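Local coordinates for mandelate racemase / muconate lactonizing enzyme (Burkholderia pseudomallei, PDB 2POD), which is of unknown specific function but, as a mandelate racemase-type member of the enolase superfamily, may act as a lyase, at residues B[172-177]-B[216-221]; B[178-183]-B[198-203]; B[243-248]-B[264-269]; B[270-275]-B[291-296]. All coordinates share one frame; numbering follows the deposited sequence.

Contact 1. Residues B[172-177]-B[216-221]; sequences ITAMKI and DVMVEF. With NA (sodium ion), chain D.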
loop_
_atom_site.group_PDB
_atom_site.type_symbol
_atom_site.label_atom_id
_atom_site.label_comp_id
_atom_site.label_asym_id
_atom_site.label_seq_id
_atom_site.Cartn_x
_atom_site.Cartn_y
_atom_site.Cartn_z
ATOM N N ILE B 172 11.526 -18.581 39.870
ATOM C CA ILE B 172 11.703 -17.932 38.578
ATOM C C ILE B 172 11.023 -18.772 37.492
ATOM O O ILE B 172 11.397 -19.933 37.263
ATOM C CB ILE B 172 13.218 -17.688 38.283
ATOM C CG1 ILE B 172 13.722 -16.482 39.080
ATOM C CG2 ILE B 172 13.488 -17.473 36.795
ATOM C CD1 ILE B 172 15.238 -16.443 39.283
ATOM N N THR B 173 10.013 -18.184 36.847
ATOM C CA THR B 173 9.192 -18.899 35.860
ATOM C C THR B 173 9.513 -18.552 34.400
ATOM O O THR B 173 8.706 -18.837 33.507
ATOM C CB THR B 173 7.670 -18.715 36.104
ATOM O OG1 THR B 173 7.357 -17.320 36.205
ATOM C CG2 THR B 173 7.225 -19.430 37.374
ATOM N N ALA B 174 10.689 -17.967 34.160
ATOM C CA ALA B 174 11.164 -17.703 32.791
ATOM C C ALA B 174 12.689 -17.664 32.638
ATOM O O ALA B 174 13.381 -17.043 33.441
ATOM C CB ALA B 174 10.529 -16.426 32.233
HETATM N N MSE B 175 13.200 -18.328 31.598
HETATM C CA MSE B 175 14.621 -18.236 31.218
HETATM C C MSE B 175 14.821 -17.739 29.792
HETATM O O MSE B 175 14.037 -18.061 28.897
HETATM C CB MSE B 175 15.338 -19.583 31.329
HETATM C CG MSE B 175 14.741 -20.568 32.283
HETATM SE SE MSE B 175 14.802 -22.420 31.681
HETATM C CE MSE B 175 16.627 -22.508 30.982
ATOM N N LYS B 176 15.907 -16.997 29.587
ATOM C CA LYS B 176 16.431 -16.733 28.253
ATOM C C LYS B 176 17.706 -17.512 27.953
ATOM O O LYS B 176 18.678 -17.458 28.707
ATOM C CB LYS B 176 16.684 -15.242 28.056
ATOM C CG LYS B 176 16.917 -14.852 26.605
ATOM C CD LYS B 176 16.629 -13.391 26.388
ATOM C CE LYS B 176 17.834 -12.549 26.743
ATOM N NZ LYS B 176 17.504 -11.096 26.717
ATOM N N ILE B 177 17.692 -18.234 26.836
ATOM C CA ILE B 177 18.862 -18.981 26.383
ATOM C C ILE B 177 19.257 -18.601 24.946
ATOM O O ILE B 177 18.477 -17.969 24.237
ATOM C CB ILE B 177 18.641 -20.504 26.516
ATOM C CG1 ILE B 177 17.459 -20.953 25.650
ATOM C CG2 ILE B 177 18.396 -20.873 27.986
ATOM C CD1 ILE B 177 17.387 -22.442 25.442
ATOM N N ASP B 216 8.341 -20.372 30.908
ATOM C CA ASP B 216 8.472 -19.745 29.602
ATOM C C ASP B 216 9.942 -19.721 29.178
ATOM O O ASP B 216 10.834 -19.441 29.992
ATOM C CB ASP B 216 7.872 -18.337 29.612
ATOM C CG ASP B 216 6.418 -18.313 30.055
ATOM O OD1 ASP B 216 5.623 -19.155 29.578
ATOM O OD2 ASP B 216 6.079 -17.437 30.878
ATOM N N VAL B 217 10.193 -20.035 27.907
ATOM C CA VAL B 217 11.547 -19.979 27.348
ATOM C C VAL B 217 11.611 -18.982 26.199
ATOM O O VAL B 217 10.907 -19.119 25.196
ATOM C CB VAL B 217 12.057 -21.348 26.833
ATOM C CG1 VAL B 217 13.575 -21.398 26.891
ATOM C CG2 VAL B 217 11.461 -22.484 27.621
HETATM N N MSE B 218 12.464 -17.981 26.358
HETATM C CA MSE B 218 12.659 -16.984 25.333
HETATM C C MSE B 218 14.006 -17.199 24.659
HETATM O O MSE B 218 15.016 -17.387 25.323
HETATM C CB MSE B 218 12.534 -15.566 25.906
HETATM C CG MSE B 218 12.949 -15.415 27.352
HETATM SE SE MSE B 218 11.494 -15.050 28.618
HETATM C CE MSE B 218 10.466 -16.565 28.500
ATOM N N VAL B 219 14.004 -17.190 23.332
ATOM C CA VAL B 219 15.213 -17.437 22.564
ATOM C C VAL B 219 15.876 -16.123 22.196
ATOM O O VAL B 219 15.242 -15.241 21.629
ATOM C CB VAL B 219 14.923 -18.229 21.284
ATOM C CG1 VAL B 219 16.208 -18.833 20.746
ATOM C CG2 VAL B 219 13.886 -19.299 21.541
ATOM N N GLU B 220 17.154 -16.006 22.537
ATOM C CA GLU B 220 17.985 -14.886 22.115
ATOM C C GLU B 220 18.797 -15.323 20.897
ATOM O O GLU B 220 19.346 -16.420 20.885
ATOM C CB GLU B 220 18.903 -14.476 23.274
ATOM C CG GLU B 220 20.141 -13.702 22.891
ATOM C CD GLU B 220 19.844 -12.274 22.475
ATOM O OE1 GLU B 220 19.940 -11.387 23.349
ATOM O OE2 GLU B 220 19.520 -12.020 21.289
ATOM N N PHE B 221 18.859 -14.482 19.867
ATOM C CA PHE B 221 19.570 -14.856 18.648
ATOM C C PHE B 221 20.794 -13.994 18.384
ATOM O O PHE B 221 21.588 -14.297 17.486
ATOM C CB PHE B 221 18.639 -14.818 17.439
ATOM C CG PHE B 221 17.653 -15.943 17.391
ATOM C CD1 PHE B 221 16.311 -15.720 17.683
ATOM C CD2 PHE B 221 18.059 -17.225 17.038
ATOM C CE1 PHE B 221 15.385 -16.761 17.637
ATOM C CE2 PHE B 221 17.149 -18.265 16.983
ATOM C CZ PHE B 221 15.802 -18.033 17.275
HETATM NA NA NA D . 19.897 -9.556 24.672
#

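Contact 2. Residues B[178-183]-B[198-203]; sequences WPFDPY and KRALEP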
loop_
_atom_site.group_PDB
_atom_site.type_symbol
_atom_site.label_atom_id
_atom_site.label_comp_id
_atom_site.label_asym_id
_atom_site.label_seq_id
_atom_site.Cartn_x
_atom_site.Cartn_y
_atom_site.Cartn_z
ATOM N N TRP B 178 20.467 -18.978 24.529
ATOM C CA TRP B 178 20.923 -18.686 23.171
ATOM C C TRP B 178 21.718 -19.786 22.446
ATOM O O TRP B 178 22.828 -19.527 21.976
ATOM C CB TRP B 178 21.665 -17.345 23.119
ATOM C CG TRP B 178 22.760 -17.189 24.127
ATOM C CD1 TRP B 178 24.093 -17.432 23.937
ATOM C CD2 TRP B 178 22.624 -16.744 25.483
ATOM N NE1 TRP B 178 24.792 -17.171 25.092
ATOM C CE2 TRP B 178 23.915 -16.749 26.056
ATOM C CE3 TRP B 178 21.537 -16.344 26.272
ATOM C CZ2 TRP B 178 24.147 -16.364 27.376
ATOM C CZ3 TRP B 178 21.767 -15.974 27.580
ATOM C CH2 TRP B 178 23.063 -15.975 28.117
ATOM N N PRO B 179 21.134 -20.999 22.293
ATOM C CA PRO B 179 21.909 -22.144 21.794
ATOM C C PRO B 179 22.230 -22.180 20.282
ATOM O O PRO B 179 22.954 -23.075 19.841
ATOM C CB PRO B 179 21.036 -23.338 22.173
ATOM C CG PRO B 179 19.655 -22.808 22.157
ATOM C CD PRO B 179 19.733 -21.372 22.572
ATOM N N PHE B 180 21.705 -21.234 19.501
ATOM C CA PHE B 180 21.942 -21.203 18.049
ATOM C C PHE B 180 23.184 -20.392 17.689
ATOM O O PHE B 180 23.676 -20.466 16.565
ATOM C CB PHE B 180 20.718 -20.664 17.296
ATOM C CG PHE B 180 19.459 -21.460 17.527
ATOM C CD1 PHE B 180 18.572 -21.103 18.535
ATOM C CD2 PHE B 180 19.169 -22.565 16.741
ATOM C CE1 PHE B 180 17.419 -21.828 18.755
ATOM C CE2 PHE B 180 18.021 -23.309 16.958
ATOM C CZ PHE B 180 17.141 -22.939 17.963
ATOM N N ASP B 181 23.690 -19.640 18.664
ATOM C CA ASP B 181 24.904 -18.825 18.537
ATOM C C ASP B 181 26.171 -19.426 17.891
ATOM O O ASP B 181 26.770 -18.766 17.034
ATOM C CB ASP B 181 25.243 -18.152 19.869
ATOM C CG ASP B 181 24.283 -17.034 20.220
ATOM O OD1 ASP B 181 23.089 -17.116 19.848
ATOM O OD2 ASP B 181 24.732 -16.064 20.870
ATOM N N PRO B 182 26.592 -20.660 18.286
ATOM C CA PRO B 182 27.879 -21.116 17.737
ATOM C C PRO B 182 27.823 -21.543 16.269
ATOM O O PRO B 182 28.869 -21.672 15.623
ATOM C CB PRO B 182 28.240 -22.326 18.619
ATOM C CG PRO B 182 27.231 -22.353 19.726
ATOM C CD PRO B 182 26.023 -21.678 19.190
ATOM N N TYR B 183 26.614 -21.754 15.752
ATOM C CA TYR B 183 26.438 -22.206 14.374
ATOM C C TYR B 183 26.430 -21.064 13.355
ATOM O O TYR B 183 26.594 -21.297 12.158
ATOM C CB TYR B 183 25.215 -23.119 14.259
ATOM C CG TYR B 183 25.280 -24.269 15.243
ATOM C CD1 TYR B 183 24.450 -24.304 16.361
ATOM C CD2 TYR B 183 26.205 -25.303 15.077
ATOM C CE1 TYR B 183 24.524 -25.348 17.280
ATOM C CE2 TYR B 183 26.292 -26.347 15.988
ATOM C CZ TYR B 183 25.447 -26.365 17.087
ATOM O OH TYR B 183 25.526 -27.403 17.991
ATOM N N LYS B 198 18.975 -29.585 14.776
ATOM C CA LYS B 198 18.424 -30.582 15.693
ATOM C C LYS B 198 19.232 -30.697 16.990
ATOM O O LYS B 198 18.680 -31.017 18.047
ATOM C CB LYS B 198 18.335 -31.946 15.005
ATOM C CG LYS B 198 17.136 -32.775 15.433
ATOM C CD LYS B 198 15.977 -32.635 14.453
ATOM C CE LYS B 198 15.887 -33.841 13.534
ATOM N NZ LYS B 198 15.877 -33.434 12.104
ATOM N N ARG B 199 20.533 -30.427 16.900
ATOM C CA ARG B 199 21.411 -30.443 18.066
ATOM C C ARG B 199 21.308 -29.156 18.883
ATOM O O ARG B 199 21.544 -29.159 20.091
ATOM C CB ARG B 199 22.861 -30.690 17.643
ATOM C CG ARG B 199 23.606 -31.679 18.537
ATOM C CD ARG B 199 25.051 -31.909 18.082
ATOM N NE ARG B 199 25.147 -32.295 16.673
ATOM C CZ ARG B 199 25.779 -31.588 15.738
ATOM N NH1 ARG B 199 26.382 -30.444 16.051
ATOM N NH2 ARG B 199 25.806 -32.024 14.485
ATOM N N ALA B 200 20.960 -28.059 18.215
ATOM C CA ALA B 200 20.647 -26.803 18.894
ATOM C C ALA B 200 19.231 -26.782 19.472
ATOM O O ALA B 200 18.925 -25.971 20.337
ATOM C CB ALA B 200 20.865 -25.626 17.957
ATOM N N LEU B 201 18.375 -27.679 18.988
ATOM C CA LEU B 201 17.032 -27.851 19.535
ATOM C C LEU B 201 16.998 -28.646 20.842
ATOM O O LEU B 201 16.014 -28.584 21.584
ATOM C CB LEU B 201 16.119 -28.510 18.498
ATOM C CG LEU B 201 15.029 -27.682 17.809
ATOM C CD1 LEU B 201 15.487 -26.271 17.462
ATOM C CD2 LEU B 201 14.534 -28.402 16.571
ATOM N N GLU B 202 18.065 -29.391 21.113
ATOM C CA GLU B 202 18.149 -30.260 22.296
ATOM C C GLU B 202 18.059 -29.591 23.687
ATOM O O GLU B 202 17.458 -30.169 24.589
ATOM C CB GLU B 202 19.354 -31.202 22.204
ATOM C CG GLU B 202 19.143 -32.410 21.291
ATOM C CD GLU B 202 20.417 -33.209 21.062
ATOM O OE1 GLU B 202 20.527 -33.864 20.002
ATOM O OE2 GLU B 202 21.311 -33.182 21.939
ATOM N N PRO B 203 18.649 -28.381 23.874
ATOM C CA PRO B 203 18.246 -27.556 25.025
ATOM C C PRO B 203 16.751 -27.277 25.234
ATOM O O PRO B 203 16.347 -27.061 26.371
ATOM C CB PRO B 203 19.004 -26.248 24.796
ATOM C CG PRO B 203 20.228 -26.670 24.089
ATOM C CD PRO B 203 19.759 -27.736 23.140
#

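Contact 3. Residues B[243-248]-B[264-269]; sequences FWHEDP and SLAPVC. With NA (sodium ion), chain D.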
loop_
_atom_site.group_PDB
_atom_site.type_symbol
_atom_site.label_atom_id
_atom_site.label_comp_id
_atom_site.label_asym_id
_atom_site.label_seq_id
_atom_site.Cartn_x
_atom_site.Cartn_y
_atom_site.Cartn_z
ATOM N N PHE B 243 8.413 -18.447 24.142
ATOM C CA PHE B 243 7.732 -17.240 24.584
ATOM C C PHE B 243 8.007 -16.027 23.682
ATOM O O PHE B 243 7.099 -15.242 23.414
ATOM C CB PHE B 243 8.088 -16.934 26.038
ATOM C CG PHE B 243 7.239 -15.872 26.664
ATOM C CD1 PHE B 243 5.936 -16.153 27.055
ATOM C CD2 PHE B 243 7.738 -14.589 26.862
ATOM C CE1 PHE B 243 5.143 -15.176 27.629
ATOM C CE2 PHE B 243 6.953 -13.594 27.442
ATOM C CZ PHE B 243 5.656 -13.887 27.827
ATOM N N TRP B 244 9.256 -15.880 23.238
ATOM C CA TRP B 244 9.635 -14.853 22.273
ATOM C C TRP B 244 10.917 -15.162 21.515
ATOM O O TRP B 244 11.781 -15.868 22.019
ATOM C CB TRP B 244 9.641 -13.442 22.895
ATOM C CG TRP B 244 10.871 -12.967 23.674
ATOM C CD1 TRP B 244 12.192 -13.118 23.340
ATOM C CD2 TRP B 244 10.858 -12.183 24.878
ATOM N NE1 TRP B 244 12.991 -12.512 24.268
ATOM C CE2 TRP B 244 12.202 -11.928 25.224
ATOM C CE3 TRP B 244 9.837 -11.691 25.709
ATOM C CZ2 TRP B 244 12.558 -11.193 26.362
ATOM C CZ3 TRP B 244 10.191 -10.960 26.842
ATOM C CH2 TRP B 244 11.542 -10.721 27.159
ATOM N N HIS B 245 11.026 -14.630 20.301
ATOM C CA HIS B 245 12.256 -14.696 19.526
ATOM C C HIS B 245 12.922 -13.324 19.442
ATOM O O HIS B 245 12.387 -12.392 18.833
ATOM C CB HIS B 245 11.981 -15.242 18.118
ATOM C CG HIS B 245 11.481 -16.655 18.100
ATOM N ND1 HIS B 245 10.771 -17.177 17.041
ATOM C CD2 HIS B 245 11.585 -17.651 19.012
ATOM C CE1 HIS B 245 10.459 -18.434 17.302
ATOM N NE2 HIS B 245 10.936 -18.743 18.495
ATOM N N GLU B 246 14.106 -13.220 20.037
ATOM C CA GLU B 246 14.754 -11.941 20.261
ATOM C C GLU B 246 15.887 -11.707 19.271
ATOM O O GLU B 246 16.719 -12.588 19.057
ATOM C CB GLU B 246 15.283 -11.869 21.690
ATOM C CG GLU B 246 15.836 -10.521 22.094
ATOM C CD GLU B 246 16.332 -10.518 23.520
ATOM O OE1 GLU B 246 15.604 -11.009 24.408
ATOM O OE2 GLU B 246 17.455 -10.023 23.752
ATOM N N ASP B 247 15.905 -10.506 18.690
ATOM C CA ASP B 247 16.840 -10.116 17.636
ATOM C C ASP B 247 17.192 -11.224 16.639
ATOM O O ASP B 247 18.362 -11.592 16.521
ATOM C CB ASP B 247 18.104 -9.500 18.249
ATOM C CG ASP B 247 17.819 -8.199 18.981
ATOM O OD1 ASP B 247 18.515 -7.901 19.974
ATOM O OD2 ASP B 247 16.884 -7.483 18.567
ATOM N N PRO B 248 16.179 -11.779 15.944
ATOM C CA PRO B 248 16.432 -12.968 15.129
ATOM C C PRO B 248 17.163 -12.694 13.820
ATOM O O PRO B 248 17.797 -13.601 13.269
ATOM C CB PRO B 248 15.036 -13.518 14.869
ATOM C CG PRO B 248 14.139 -12.328 14.952
ATOM C CD PRO B 248 14.760 -11.366 15.894
ATOM N N SER B 264 6.879 -16.815 12.157
ATOM C CA SER B 264 7.297 -17.188 13.504
ATOM C C SER B 264 6.078 -17.247 14.407
ATOM O O SER B 264 5.354 -16.260 14.531
ATOM C CB SER B 264 8.317 -16.172 14.033
ATOM O OG SER B 264 8.641 -16.395 15.394
ATOM N N LEU B 265 5.852 -18.411 15.018
ATOM C CA LEU B 265 4.784 -18.589 15.999
ATOM C C LEU B 265 5.010 -17.724 17.234
ATOM O O LEU B 265 4.108 -16.987 17.642
ATOM C CB LEU B 265 4.623 -20.061 16.393
ATOM C CG LEU B 265 3.286 -20.608 16.933
ATOM C CD1 LEU B 265 3.438 -21.243 18.307
ATOM C CD2 LEU B 265 2.093 -19.632 16.896
ATOM N N ALA B 266 6.212 -17.790 17.803
ATOM C CA ALA B 266 6.606 -16.850 18.847
ATOM C C ALA B 266 6.686 -15.416 18.329
ATOM O O ALA B 266 7.156 -15.183 17.215
ATOM C CB ALA B 266 7.913 -17.256 19.474
ATOM N N PRO B 267 6.224 -14.448 19.142
ATOM C CA PRO B 267 6.357 -13.043 18.764
ATOM C C PRO B 267 7.807 -12.585 18.764
ATOM O O PRO B 267 8.621 -13.096 19.548
ATOM C CB PRO B 267 5.570 -12.308 19.852
ATOM C CG PRO B 267 5.566 -13.247 21.026
ATOM C CD PRO B 267 5.555 -14.623 20.448
ATOM N N VAL B 268 8.129 -11.634 17.886
ATOM C CA VAL B 268 9.462 -11.051 17.895
ATOM C C VAL B 268 9.686 -10.028 19.004
ATOM O O VAL B 268 8.828 -9.186 19.294
ATOM C CB VAL B 268 10.045 -10.685 16.485
ATOM C CG1 VAL B 268 9.164 -11.188 15.345
ATOM C CG2 VAL B 268 10.364 -9.212 16.342
ATOM N N CYS B 269 10.831 -10.161 19.661
ATOM C CA CYS B 269 11.253 -9.221 20.668
ATOM C C CYS B 269 12.395 -8.412 20.069
ATOM O O CYS B 269 13.389 -8.963 19.580
ATOM C CB CYS B 269 11.702 -9.972 21.915
ATOM S SG CYS B 269 12.239 -8.944 23.262
HETATM NA NA NA D . 19.897 -9.556 24.672
#

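Contact 4. Residues B[270-275]-B[291-296]; sequences ASETLA and IVMLDI. With NA (sodium ion), chain D.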
loop_
_atom_site.group_PDB
_atom_site.type_symbol
_atom_site.label_atom_id
_atom_site.label_comp_id
_atom_site.label_asym_id
_atom_site.label_seq_id
_atom_site.Cartn_x
_atom_site.Cartn_y
_atom_site.Cartn_z
ATOM N N ALA B 270 12.227 -7.099 20.068
ATOM C CA ALA B 270 13.186 -6.221 19.411
ATOM C C ALA B 270 13.094 -4.868 20.096
ATOM O O ALA B 270 12.008 -4.511 20.538
ATOM C CB ALA B 270 12.847 -6.091 17.923
ATOM N N SER B 271 14.186 -4.107 20.200
ATOM C CA SER B 271 15.582 -4.562 20.126
ATOM C C SER B 271 16.421 -3.674 21.037
ATOM O O SER B 271 16.275 -2.448 21.018
ATOM C CB SER B 271 16.136 -4.396 18.707
ATOM O OG SER B 271 17.461 -4.886 18.611
ATOM N N GLU B 272 17.319 -4.294 21.798
ATOM C CA GLU B 272 18.327 -3.587 22.611
ATOM C C GLU B 272 19.307 -2.752 21.780
ATOM O O GLU B 272 19.924 -1.818 22.295
ATOM C CB GLU B 272 19.120 -4.590 23.457
ATOM C CG GLU B 272 19.906 -5.591 22.611
ATOM C CD GLU B 272 20.457 -6.736 23.407
ATOM O OE1 GLU B 272 21.689 -6.918 23.420
ATOM O OE2 GLU B 272 19.661 -7.485 24.017
ATOM N N THR B 273 19.446 -3.094 20.500
ATOM C CA THR B 273 20.359 -2.399 19.592
ATOM C C THR B 273 19.802 -1.070 19.078
ATOM O O THR B 273 20.558 -0.227 18.587
ATOM C CB THR B 273 20.746 -3.282 18.395
ATOM O OG1 THR B 273 19.611 -3.445 17.531
ATOM C CG2 THR B 273 21.228 -4.650 18.870
ATOM N N LEU B 274 18.485 -0.895 19.186
ATOM C CA LEU B 274 17.805 0.277 18.637
ATOM C C LEU B 274 17.774 1.448 19.623
ATOM O O LEU B 274 17.604 1.253 20.825
ATOM C CB LEU B 274 16.380 -0.086 18.207
ATOM C CG LEU B 274 16.212 -0.847 16.892
ATOM C CD1 LEU B 274 14.810 -1.427 16.816
ATOM C CD2 LEU B 274 16.500 0.052 15.680
ATOM N N ALA B 275 17.922 2.661 19.104
ATOM C CA ALA B 275 17.972 3.841 19.959
ATOM C C ALA B 275 16.867 4.841 19.656
ATOM O O ALA B 275 16.503 5.028 18.502
ATOM C CB ALA B 275 19.334 4.494 19.884
ATOM N N ILE B 291 7.087 -7.773 21.246
ATOM C CA ILE B 291 7.586 -7.203 22.489
ATOM C C ILE B 291 8.616 -6.146 22.156
ATOM O O ILE B 291 9.564 -6.403 21.418
ATOM C CB ILE B 291 8.176 -8.278 23.463
ATOM C CG1 ILE B 291 7.094 -9.276 23.891
ATOM C CG2 ILE B 291 8.736 -7.620 24.742
ATOM C CD1 ILE B 291 7.174 -10.594 23.193
ATOM N N VAL B 292 8.406 -4.947 22.683
ATOM C CA VAL B 292 9.359 -3.864 22.512
ATOM C C VAL B 292 10.439 -3.972 23.580
ATOM O O VAL B 292 10.187 -3.756 24.762
ATOM C CB VAL B 292 8.657 -2.485 22.505
ATOM C CG1 VAL B 292 9.672 -1.350 22.578
ATOM C CG2 VAL B 292 7.812 -2.355 21.236
HETATM N N MSE B 293 11.638 -4.350 23.157
HETATM C CA MSE B 293 12.773 -4.412 24.065
HETATM C C MSE B 293 13.657 -3.202 23.927
HETATM O O MSE B 293 13.686 -2.559 22.885
HETATM C CB MSE B 293 13.589 -5.678 23.862
HETATM C CG MSE B 293 13.924 -6.348 25.178
HETATM SE SE MSE B 293 15.513 -7.436 25.257
HETATM C CE MSE B 293 16.283 -6.971 23.532
ATOM N N LEU B 294 14.404 -2.925 24.986
ATOM C CA LEU B 294 14.827 -1.581 25.319
ATOM C C LEU B 294 15.979 -1.737 26.291
ATOM O O LEU B 294 15.832 -2.401 27.304
ATOM C CB LEU B 294 13.666 -0.868 26.033
ATOM C CG LEU B 294 13.532 0.651 26.038
ATOM C CD1 LEU B 294 14.003 1.209 24.725
ATOM C CD2 LEU B 294 12.087 1.020 26.259
ATOM N N ASP B 295 17.122 -1.136 25.992
ATOM C CA ASP B 295 18.161 -0.968 26.999
ATOM C C ASP B 295 18.338 0.511 27.299
ATOM O O ASP B 295 18.732 1.260 26.416
ATOM C CB ASP B 295 19.481 -1.578 26.513
ATOM C CG ASP B 295 20.551 -1.610 27.593
ATOM O OD1 ASP B 295 20.987 -0.530 28.044
ATOM O OD2 ASP B 295 20.973 -2.721 27.983
ATOM N N ILE B 296 18.101 0.921 28.546
ATOM C CA ILE B 296 18.187 2.345 28.907
ATOM C C ILE B 296 19.575 2.988 28.800
ATOM O O ILE B 296 19.686 4.202 28.662
ATOM C CB ILE B 296 17.440 2.729 30.237
ATOM C CG1 ILE B 296 18.363 2.735 31.460
ATOM C CG2 ILE B 296 16.123 1.962 30.412
ATOM C CD1 ILE B 296 18.632 1.400 32.072
HETATM NA NA NA D . 19.897 -9.556 24.672
HETATM O O HOH W 1 17.972 -0.040 23.159
#

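Contact 1. Residues B[172-177]-B[216-221]
Lys-176 lays its aliphatic chain across the stem of Glu-220, with its CG 3.9 Å from Glu-220 CB and the two chains passing at a slant. The first torsion sets CG opposite the backbone N (chi1 -166°), and a bend at chi3 leaves NZ near the metal site, held by a salt bridge to Glu-246 and not bound to the sodium ion, which Glu-220 OE1 binds at 2.3 Å. Beneath them, strands 174-177 and 216-220 run as parallel neighbours in the (beta/alpha)7beta barrel of this family, their axes 22° apart. Five backbone hydrogen bonds join them, ending with Glu-220 N to Ile-177 O at 2.9 Å. On the face of Lys-176, selenomethionine Met-218 curls back along the sheet until its CE lies 3.7 Å from Ala-174 CB, where a small residue leaves room for the fold. On the reverse face, Ile-177 CG1 meets Val-217 CG1 at 4.1 Å; these branched side chains suit a strand and pack against Phe-204 of helix 202-210. Glu-220 OE2 accepts from His-222 N. A metal-binding carboxylate beside a salt-bridged lysine is consistent with a polar active-site face on one side of the sheet and an apolar face on the other.

Contact 2. Residues B[178-183]-B[198-203]
Ala-200 CB fits between two aromatic rings of the loop that follows barrel strand 174-177, a beta-alpha connection of the (beta/alpha)7beta barrel that opens with a type I turn from Trp-178 to Asp-181. The methyl lies 3.7 Å from Phe-180 CD2 and equally close to Tyr-183 CE1; a residue this small lets both rings settle against the helical segment. The carbonyl O of Ala-200 stands over one face of the Phe-180 ring, while Leu-201 CD1 comes to the ring's edge, near its plane, 3.8 Å from CZ. Phe-180 reaches both because its CG lies opposite the carbonyl carbon (chi1 -59°), which swings the ring across to 198-203. Two prolines add a compact, rigid contact, with Pro-179 CB 3.9 Å from Pro-203 CG. No hydrogen bond links the segments, so apolar fit holds this part of the interface together.

Farther out, Val-219 of strand 216-220 and Phe-221 just after it, with Ile-233 and Leu-237 of helix 227-237, also touch the Phe-180 ring. At the outer margin, Arg-199 is exposed and forms a salt bridge with Asp-196. Its side chain crosses that of Tyr-183 at about a right angle, the guanidinium and ring planes 65° apart, and Arg-199 NH1 lies 3.7 Å from Tyr-183 OH.

Contact 3. Residues B[243-248]-B[264-269]
Cys-269 presses CB and SG onto one face of the Trp-244 indole, in a beta-alpha-beta unit of the barrel where helix 257-263 connects parallel strands 244-246 and 268-270. This is the tight part: CB is 3.5 Å from the centroid of the five-membered ring in a CH-pi contact, and SG follows at 3.8 Å as a sulfur-aromatic contact. With SG turned opposite the backbone N (chi1 -179°), the thiol lies over the indole. His-245 has a similar cover, Ala-266 CB lying over the face, 3.5 Å from the His-245 ring centroid. Its ND1 donates to Ser-264 OG at 2.8 Å, with the hydroxyl tilted 29° from the ring plane; that OG in turn donates to Ala-266 O, so a short polar relay fixes the imidazole's rotation. Backbone bonds, such as Cys-269 N to His-245 O, tie the strands together.

Side-chain packing is looser at the partly exposed Pro-267, whose CG only approaches Trp-244 CB at 4.5 Å, although the proline ring still touches Phe-243 O. At the metal end, Glu-246 extends to the sodium ion, bound by OE2, while its OE1 also pairs with Lys-176. Trp-244 NE1 donates to the anti lone pair of Glu-246 OE1 at 3.0 Å, in a bent bond (138° at the hydrogen).

Contact 4. Residues B[270-275]-B[291-296]
Glu-272 and selenomethionine Met-293 lie side by side and point the same way, toward the sodium ion. The methyl CE of Met-293 bends round at chi3 to rest 3.7 Å from Glu-272 CB and 3.5 Å from its OE2, an apolar flank along the length of the acid. Glu-272 places CG between its backbone N and carbonyl carbon (chi1 62°) and runs straight, so that OE2 meets the sodium at 2.2 Å; its OE1 is hydrogen-bonded to Tyr-73 OH of a neighbouring subunit. Asp-295 stands on another flank, its CB 4.3 Å from Glu-272 CB, with OD2 committed to His-322.

The backbones pair in parallel around Ala-270, whose N bonds to Ile-291 O and whose O receives Met-293 N. A cis peptide leads into Ser-271, where a type I turn and an ST turn, with Thr-273 N donating to Ser-271 OG, take the chain off the sheet; that OG also hydrogen-bonds Asp-247 OD2. One water bridges the segments, donating to Glu-272 O and Leu-274 O and accepting from Asp-295 N. The linked Asp-295 and His-322 are consistent with the His-Asp pair of mandelate racemase relatives, and Glu-272 binds sodium where such enzymes normally hold magnesium.

Contacts 1, 3 and 4 follow one another round the same barrel sheet, and each supplies one glutamate to a single sodium ion: Glu-220, Glu-246 and Glu-272. Their centres are 11 Å apart from contact 1 to contact 3 and 13 Å from contact 3 to contact 4. Backbone pairing continues across the joins, as in Val-219 O to Glu-246 N, and Asp-247 OD2 reaches Ser-271 OG at 2.7 Å. Glu-220 OE1 and Glu-272 OE2, like charges, lie 4.0 Å apart, presumably tolerated because both bind the ion. Contact 2 is nested in the chain loop closed by contact 1; the Pro-179 side chain lies about 12 Å from the ion, and Trp-178 CB packs 3.4 Å from Glu-220 O.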